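Local structure of proteasome activator protein PA26 (Trypanosoma brucei, 1YAR) at residues Lys47-Ala52 with Leu198-Ala203; His53-Asn58 with Pro70-Gly75; Thr96-Arg101 with His117-Ile122. The protein probably binds the end rings of the 20S proteasome as a ring-shaped, helical-bundle activator and opens the gate through which substrates enter. All blocks are in the same frame, centred on the assembly; numbering follows the deposited sequence. Where two conformers were deposited one is given.

How the contacts relate
Contact 3 is the fully buried one, hydrophobic throughout; contacts 1 and 2 are partly buried and each mixes an apolar centre with a polar side chain at its margin. Contacts 1 and 2 share helix 24-57 and lie on the same side of the chain's centre, with centres about 10 Å apart, and they touch where Glu201 packs on His53 and Ala52 on Gln72 and Leu73. Contact 3 lies on the opposite side, its centre about 39 Å from that of contact 2, although both use helix 71-99, one near each of its ends. Contact 1 joins helices far apart in sequence, while contacts 2 and 3 each close a short connection.

Contact 1 of 3, residues Lys47-Ala52 with Leu198-Ala203; sequences KAAAEA and LKVELA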
# COMPACT_ATOMS: atom_id res chain seq x y z
N LYS O 47 93.50 73.16 -16.88
CA LYS O 47 94.67 73.21 -17.76
C LYS O 47 95.66 74.30 -17.37
O LYS O 47 96.87 74.05 -17.33
CB LYS O 47 94.26 73.34 -19.23
CG LYS O 47 93.79 72.01 -19.81
CD LYS O 47 93.12 72.17 -21.17
CE LYS O 47 92.31 70.93 -21.55
NZ LYS O 47 91.33 71.23 -22.65
N ALA O 48 95.14 75.48 -17.06
CA ALA O 48 95.96 76.60 -16.61
C ALA O 48 96.62 76.31 -15.25
O ALA O 48 97.75 76.74 -15.00
CB ALA O 48 95.13 77.87 -16.55
N ALA O 49 95.91 75.59 -14.38
CA ALA O 49 96.50 75.18 -13.09
C ALA O 49 97.64 74.18 -13.30
O ALA O 49 98.70 74.34 -12.71
CB ALA O 49 95.42 74.59 -12.13
N ALA O 50 97.43 73.18 -14.15
CA ALA O 50 98.48 72.19 -14.44
C ALA O 50 99.73 72.84 -15.03
O ALA O 50 100.84 72.50 -14.65
CB ALA O 50 97.96 71.08 -15.36
N GLU O 51 99.53 73.79 -15.95
CA GLU O 51 100.61 74.53 -16.59
C GLU O 51 101.46 75.24 -15.53
O GLU O 51 102.69 75.08 -15.49
CB GLU O 51 100.02 75.51 -17.62
CG GLU O 51 100.93 76.63 -18.08
CD GLU O 51 100.28 77.48 -19.16
OE1 GLU O 51 100.53 77.19 -20.36
OE2 GLU O 51 99.50 78.42 -18.82
N ALA O 52 100.79 75.99 -14.65
CA ALA O 52 101.45 76.69 -13.56
C ALA O 52 102.17 75.70 -12.64
O ALA O 52 103.33 75.90 -12.30
CB ALA O 52 100.45 77.52 -12.78
N LEU O 198 98.00 72.40 -7.46
CA LEU O 198 97.49 71.02 -7.39
C LEU O 198 96.04 71.00 -6.92
O LEU O 198 95.19 70.32 -7.50
CB LEU O 198 98.36 70.14 -6.49
CG LEU O 198 97.83 68.73 -6.20
CD1 LEU O 198 97.59 67.95 -7.51
CD2 LEU O 198 98.80 67.98 -5.31
N LYS O 199 95.76 71.75 -5.86
CA LYS O 199 94.41 71.83 -5.27
C LYS O 199 93.36 72.38 -6.23
O LYS O 199 92.24 71.89 -6.27
CB LYS O 199 94.43 72.64 -3.99
CG LYS O 199 95.08 71.86 -2.87
CD LYS O 199 95.10 72.63 -1.59
CE LYS O 199 95.83 71.79 -0.56
NZ LYS O 199 95.51 72.23 0.82
N VAL O 200 93.74 73.39 -7.02
CA VAL O 200 92.88 73.83 -8.13
C VAL O 200 92.65 72.71 -9.15
O VAL O 200 91.52 72.53 -9.60
CB VAL O 200 93.42 75.13 -8.80
CG1 VAL O 200 92.57 75.47 -10.02
CG2 VAL O 200 93.39 76.29 -7.80
N GLU O 201 93.69 71.96 -9.52
CA GLU O 201 93.51 70.83 -10.46
C GLU O 201 92.53 69.78 -9.91
O GLU O 201 91.67 69.29 -10.64
CB GLU O 201 94.82 70.11 -10.78
CG GLU O 201 95.89 70.92 -11.51
CD GLU O 201 97.17 70.10 -11.70
OE1 GLU O 201 98.19 70.42 -11.04
OE2 GLU O 201 97.14 69.11 -12.46
N LEU O 202 92.70 69.42 -8.65
CA LEU O 202 91.83 68.45 -7.98
C LEU O 202 90.42 68.99 -7.79
O LEU O 202 89.45 68.27 -8.05
CB LEU O 202 92.42 68.06 -6.63
CG LEU O 202 93.84 67.47 -6.62
CD1 LEU O 202 94.30 67.36 -5.17
CD2 LEU O 202 93.93 66.12 -7.34
N ALA O 203 90.30 70.22 -7.28
CA ALA O 203 88.99 70.82 -7.05
C ALA O 203 88.19 70.97 -8.35
O ALA O 203 86.98 70.74 -8.34
CB ALA O 203 89.11 72.14 -6.34
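Val200 holds CG1 anti to its backbone N (chi1 175°), and Glu201 holds CG anti to its own carbonyl carbon (chi1 -64°); these two torsions carry both groups to the alanine face of helix 24-57. The contact belongs to the antiparallel helical bundle of the PA28-type activator subunit: the axes of 47-52 and 198-203 approach to 8.4 Å and run at 153° to each other. Such closeness fits the small residues on one side, and the CA atoms of Ala49 and Glu201 are only 5.9 Å apart. The methyl of Ala49 sits between two neighbours of the facing helix, with its CB 3.7 Å from Val200 CG1 and 3.8 Å from Glu201 CG. Beyond CG the glutamate chain is extended, so its aliphatic part passes obliquely over Ala49 and brings the carboxylate beside Ala50. No hydrogen bond joins the segments. Val200 also packs on Leu77 of helix 71-99 and on Ile45, which brings a third helix to this seam, while Glu201 meets His85 of a neighbouring subunit. At the margin the carboxylate lies against an aliphatic surface, Glu201 OE2 being 3.6 Å from Ala50 CB.

Contact 2 of 3, residues His53-Asn58 with Pro70-Gly75; sequences HGVIRN and PEQLLG. Unlike the reference sequence in segment 53-58: Val55 (reference Thr).
Ile56 and Leu73 meet tip to tip between the last turn of helix 24-57 and the first turn of helix 71-99. The delta methyl of Ile56 faces both branches of the leucine: CD1 of Ile56 is 3.6 Å from CD2 of Leu73 and 3.8 Å from its CD1. Beside this pair, on the more exposed margin, Val55 CG2 and the amide oxygen OE1 of Gln72 come within 4.4 Å, a loose approach of a methyl to a polar end, and all that the extended glutamine achieves.

The backbones stand well apart, with 10.0 Å between the CA atoms of Val55 and Gln72, and the side chains of Ile56 and Leu73 span the gap. Ile56 CG1 (chi1 -55°) and Leu73 CG (chi1 -48°) each lie anti to their own carbonyl carbon, which turns the two ends to face one another. Further out, Pro70 occupies the N-cap position of helix 71-99, and Asn58 is the first residue to leave helical geometry at the end of helix 24-57, so the contact joins two helix ends across the short connection between them.

Two further helices pack on the pair: Ile56 on Met197 of helix 183-226, Leu73 on Tyr154 of helix 150-166; Leu73 also touches Ala52, one turn before Ile56. Elsewhere on helix 24-57, Arg57 forms a salt bridge with Asp82 of a neighbouring subunit. Across the contact itself there is neither a hydrogen bond nor a salt bridge; the helix ends meet chiefly through methyl groups, and the association is therefore mainly van der Waals and hydrophobic in character.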
# COMPACT_ATOMS: atom_id res chain seq x y z
N HIS O 53 101.49 74.61 -12.28
CA HIS O 53 102.10 73.55 -11.46
C HIS O 53 103.41 73.06 -12.07
O HIS O 53 104.41 72.89 -11.35
CB HIS O 53 101.13 72.37 -11.29
CG HIS O 53 101.54 71.41 -10.23
ND1 HIS O 53 102.04 70.16 -10.51
CD2 HIS O 53 101.56 71.52 -8.88
CE1 HIS O 53 102.34 69.53 -9.38
NE2 HIS O 53 102.06 70.34 -8.38
N GLY O 54 103.40 72.82 -13.38
CA GLY O 54 104.58 72.35 -14.11
C GLY O 54 105.75 73.31 -13.98
O GLY O 54 106.89 72.90 -13.77
N VAL O 55 105.45 74.60 -14.08
CA VAL O 55 106.44 75.67 -13.95
C VAL O 55 107.07 75.69 -12.54
O VAL O 55 108.30 75.81 -12.41
CB VAL O 55 105.83 77.06 -14.33
CG1 VAL O 55 106.84 78.18 -14.14
CG2 VAL O 55 105.35 77.04 -15.77
N ILE O 56 106.25 75.56 -11.50
CA ILE O 56 106.77 75.53 -10.13
C ILE O 56 107.62 74.28 -9.88
O ILE O 56 108.70 74.38 -9.33
CB ILE O 56 105.62 75.61 -9.11
CG1 ILE O 56 104.76 76.85 -9.37
CG2 ILE O 56 106.18 75.62 -7.69
CD1 ILE O 56 103.33 76.66 -8.94
N ARG O 57 107.12 73.12 -10.30
CA ARG O 57 107.84 71.86 -10.16
C ARG O 57 109.28 71.96 -10.70
O ARG O 57 110.20 71.40 -10.12
CB ARG O 57 107.09 70.73 -10.87
CG ARG O 57 107.81 69.39 -10.90
CD ARG O 57 107.01 68.26 -11.55
NE ARG O 57 105.81 67.93 -10.77
CZ ARG O 57 105.77 67.05 -9.76
NH1 ARG O 57 106.85 66.39 -9.38
NH2 ARG O 57 104.62 66.85 -9.13
N ASN O 58 109.44 72.69 -11.80
CA ASN O 58 110.74 72.88 -12.48
C ASN O 58 111.59 74.04 -11.96
O ASN O 58 112.60 74.39 -12.58
CB ASN O 58 110.52 73.05 -13.98
CG ASN O 58 110.39 71.72 -14.71
OD1 ASN O 58 110.71 70.66 -14.15
ND2 ASN O 58 109.93 71.76 -15.96
N PRO O 70 103.62 85.40 -7.12
CA PRO O 70 103.59 85.03 -8.54
C PRO O 70 102.24 85.28 -9.19
O PRO O 70 101.24 84.64 -8.84
CB PRO O 70 103.89 83.53 -8.52
CG PRO O 70 104.18 83.18 -7.12
CD PRO O 70 103.63 84.23 -6.24
N GLU O 71 102.21 86.22 -10.13
CA GLU O 71 100.98 86.67 -10.78
C GLU O 71 100.24 85.55 -11.50
O GLU O 71 99.01 85.56 -11.57
CB GLU O 71 101.28 87.77 -11.82
CG GLU O 71 101.70 89.12 -11.26
CD GLU O 71 102.27 90.04 -12.34
OE1 GLU O 71 101.48 90.66 -13.09
OE2 GLU O 71 103.53 90.13 -12.43
N GLN O 72 100.99 84.60 -12.07
CA GLN O 72 100.38 83.48 -12.77
C GLN O 72 99.50 82.65 -11.82
O GLN O 72 98.40 82.23 -12.20
CB GLN O 72 101.45 82.59 -13.40
CG GLN O 72 100.87 81.50 -14.32
CD GLN O 72 101.89 80.48 -14.79
OE1 GLN O 72 103.04 80.48 -14.35
NE2 GLN O 72 101.48 79.59 -15.70
N LEU O 73 99.96 82.44 -10.59
CA LEU O 73 99.21 81.63 -9.63
C LEU O 73 98.00 82.41 -9.12
O LEU O 73 96.91 81.86 -9.00
CB LEU O 73 100.08 81.17 -8.46
CG LEU O 73 101.47 80.54 -8.60
CD1 LEU O 73 101.69 79.67 -7.38
CD2 LEU O 73 101.69 79.73 -9.86
N LEU O 74 98.22 83.69 -8.82
CA LEU O 74 97.13 84.61 -8.49
C LEU O 74 96.03 84.59 -9.57
O LEU O 74 94.85 84.51 -9.25
CB LEU O 74 97.64 86.05 -8.28
CG LEU O 74 98.81 86.29 -7.32
CD1 LEU O 74 99.34 87.72 -7.42
CD2 LEU O 74 98.41 85.94 -5.88
N GLY O 75 96.43 84.64 -10.85
CA GLY O 75 95.47 84.60 -11.96
C GLY O 75 94.63 83.33 -11.99
O GLY O 75 93.41 83.38 -12.17

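Contact 3 of 3, residues Thr96-Arg101 with His117-Ile122; sequences TVIAIR and HAVLKI
Segment 96-101 completes helix 71-99 and then leaves it, whereas 117-122 is helical throughout; Ile98 and Leu120 face each other, their CA atoms 7.5 Å apart. This is a helix-helix contact of the PA28-type bundle, between two helices consecutive in the chain. Ile98 carries it with two branches. Its CG2, anti to the backbone N while CG1 is anti to the carbonyl carbon (chi1 -56°), lies 3.7 Å from Leu120 CG and 3.8 Å from Leu120 CD1, and the two side chains slide past each other in opposite directions. The other branch ends in CD1, which reaches Val119 CG1 at 3.9 Å, those side chains crossing at about a right angle. All three residues are buried, and Val119 also packs on Leu225 of helix 183-226. On another side of the segment, Ala99 meets Ala213 of a neighbouring subunit. Where the helix ends, Arg101 turns back on the preceding turn; its guanidinium also bonds the carbonyl oxygens of Tyr22 and Arg19, tying the helix end to the N-terminal part of the chain. Arg101 NH1 donates to a lone pair of Val97 O at 3.0 Å, in the carbonyl plane, with an N-H...O angle of 158°.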
# COMPACT_ATOMS: atom_id res chain seq x y z
N THR O 96 65.86 78.12 -5.57
CA THR O 96 64.67 78.96 -5.45
C THR O 96 63.49 78.34 -6.20
O THR O 96 62.41 78.27 -5.67
CB THR O 96 64.96 80.38 -5.98
OG1 THR O 96 65.89 81.01 -5.11
CG2 THR O 96 63.71 81.28 -5.89
N VAL O 97 63.73 77.91 -7.43
CA VAL O 97 62.68 77.32 -8.28
C VAL O 97 62.03 76.12 -7.56
O VAL O 97 60.79 75.97 -7.53
CB VAL O 97 63.26 76.88 -9.63
CG1 VAL O 97 62.28 75.98 -10.40
CG2 VAL O 97 63.65 78.11 -10.48
N ILE O 98 62.88 75.29 -6.97
CA ILE O 98 62.35 74.16 -6.17
C ILE O 98 61.69 74.61 -4.85
O ILE O 98 60.53 74.25 -4.58
CB ILE O 98 63.46 73.12 -5.91
CG1 ILE O 98 64.05 72.65 -7.25
CG2 ILE O 98 62.90 71.94 -5.13
CD1 ILE O 98 65.39 71.91 -7.11
N ALA O 99 62.40 75.38 -4.04
CA ALA O 99 61.94 75.70 -2.69
C ALA O 99 60.59 76.42 -2.65
O ALA O 99 59.79 76.20 -1.74
CB ALA O 99 62.99 76.49 -1.91
N ILE O 100 60.33 77.26 -3.64
CA ILE O 100 59.05 77.97 -3.69
C ILE O 100 57.91 77.11 -4.26
O ILE O 100 56.79 77.60 -4.41
CB ILE O 100 59.17 79.34 -4.48
CG1 ILE O 100 59.43 79.09 -5.97
CG2 ILE O 100 60.27 80.19 -3.88
CD1 ILE O 100 59.60 80.39 -6.83
N ARG O 101 58.20 75.85 -4.60
CA ARG O 101 57.13 74.90 -4.99
C ARG O 101 57.01 73.69 -4.07
O ARG O 101 56.30 72.72 -4.38
CB ARG O 101 57.32 74.46 -6.44
CG ARG O 101 57.18 75.59 -7.45
CD ARG O 101 57.60 75.22 -8.86
NE ARG O 101 57.25 76.29 -9.81
CZ ARG O 101 57.96 77.39 -10.03
NH1 ARG O 101 59.11 77.61 -9.39
NH2 ARG O 101 57.52 78.28 -10.92
N HIS O 117 63.25 67.39 -1.99
CA HIS O 117 64.26 67.37 -0.93
C HIS O 117 65.58 66.68 -1.37
O HIS O 117 66.68 67.13 -1.01
CB HIS O 117 63.70 66.77 0.38
CG HIS O 117 62.65 67.63 1.03
ND1 HIS O 117 62.87 68.95 1.36
CD2 HIS O 117 61.40 67.34 1.46
CE1 HIS O 117 61.79 69.45 1.93
NE2 HIS O 117 60.88 68.50 2.00
N ALA O 118 65.49 65.61 -2.15
CA ALA O 118 66.69 64.93 -2.64
C ALA O 118 67.53 65.82 -3.58
O ALA O 118 68.77 65.88 -3.45
CB ALA O 118 66.34 63.63 -3.32
N VAL O 119 66.88 66.53 -4.49
CA VAL O 119 67.64 67.44 -5.39
C VAL O 119 68.17 68.68 -4.63
O VAL O 119 69.31 69.12 -4.85
CB VAL O 119 66.87 67.78 -6.69
CG1 VAL O 119 67.68 68.75 -7.57
CG2 VAL O 119 66.54 66.51 -7.47
N LEU O 120 67.38 69.19 -3.69
CA LEU O 120 67.85 70.30 -2.86
C LEU O 120 69.07 69.88 -2.03
O LEU O 120 69.99 70.67 -1.85
CB LEU O 120 66.74 70.80 -1.94
CG LEU O 120 65.67 71.67 -2.63
CD1 LEU O 120 64.48 71.87 -1.71
CD2 LEU O 120 66.28 73.02 -3.06
N LYS O 121 69.06 68.64 -1.54
CA LYS O 121 70.20 68.10 -0.80
C LYS O 121 71.50 68.10 -1.63
O LYS O 121 72.54 68.54 -1.13
CB LYS O 121 69.89 66.67 -0.29
CG LYS O 121 71.01 66.09 0.59
CD LYS O 121 70.70 64.66 1.05
CE LYS O 121 71.73 64.24 2.13
NZ LYS O 121 71.91 62.75 2.17
N ILE O 122 71.44 67.64 -2.88
CA ILE O 122 72.64 67.60 -3.71
C ILE O 122 73.10 69.01 -4.14
O ILE O 122 74.29 69.25 -4.32
CB ILE O 122 72.52 66.64 -4.93
CG1 ILE O 122 71.73 67.28 -6.08
CG2 ILE O 122 71.93 65.30 -4.52
CD1 ILE O 122 71.82 66.50 -7.37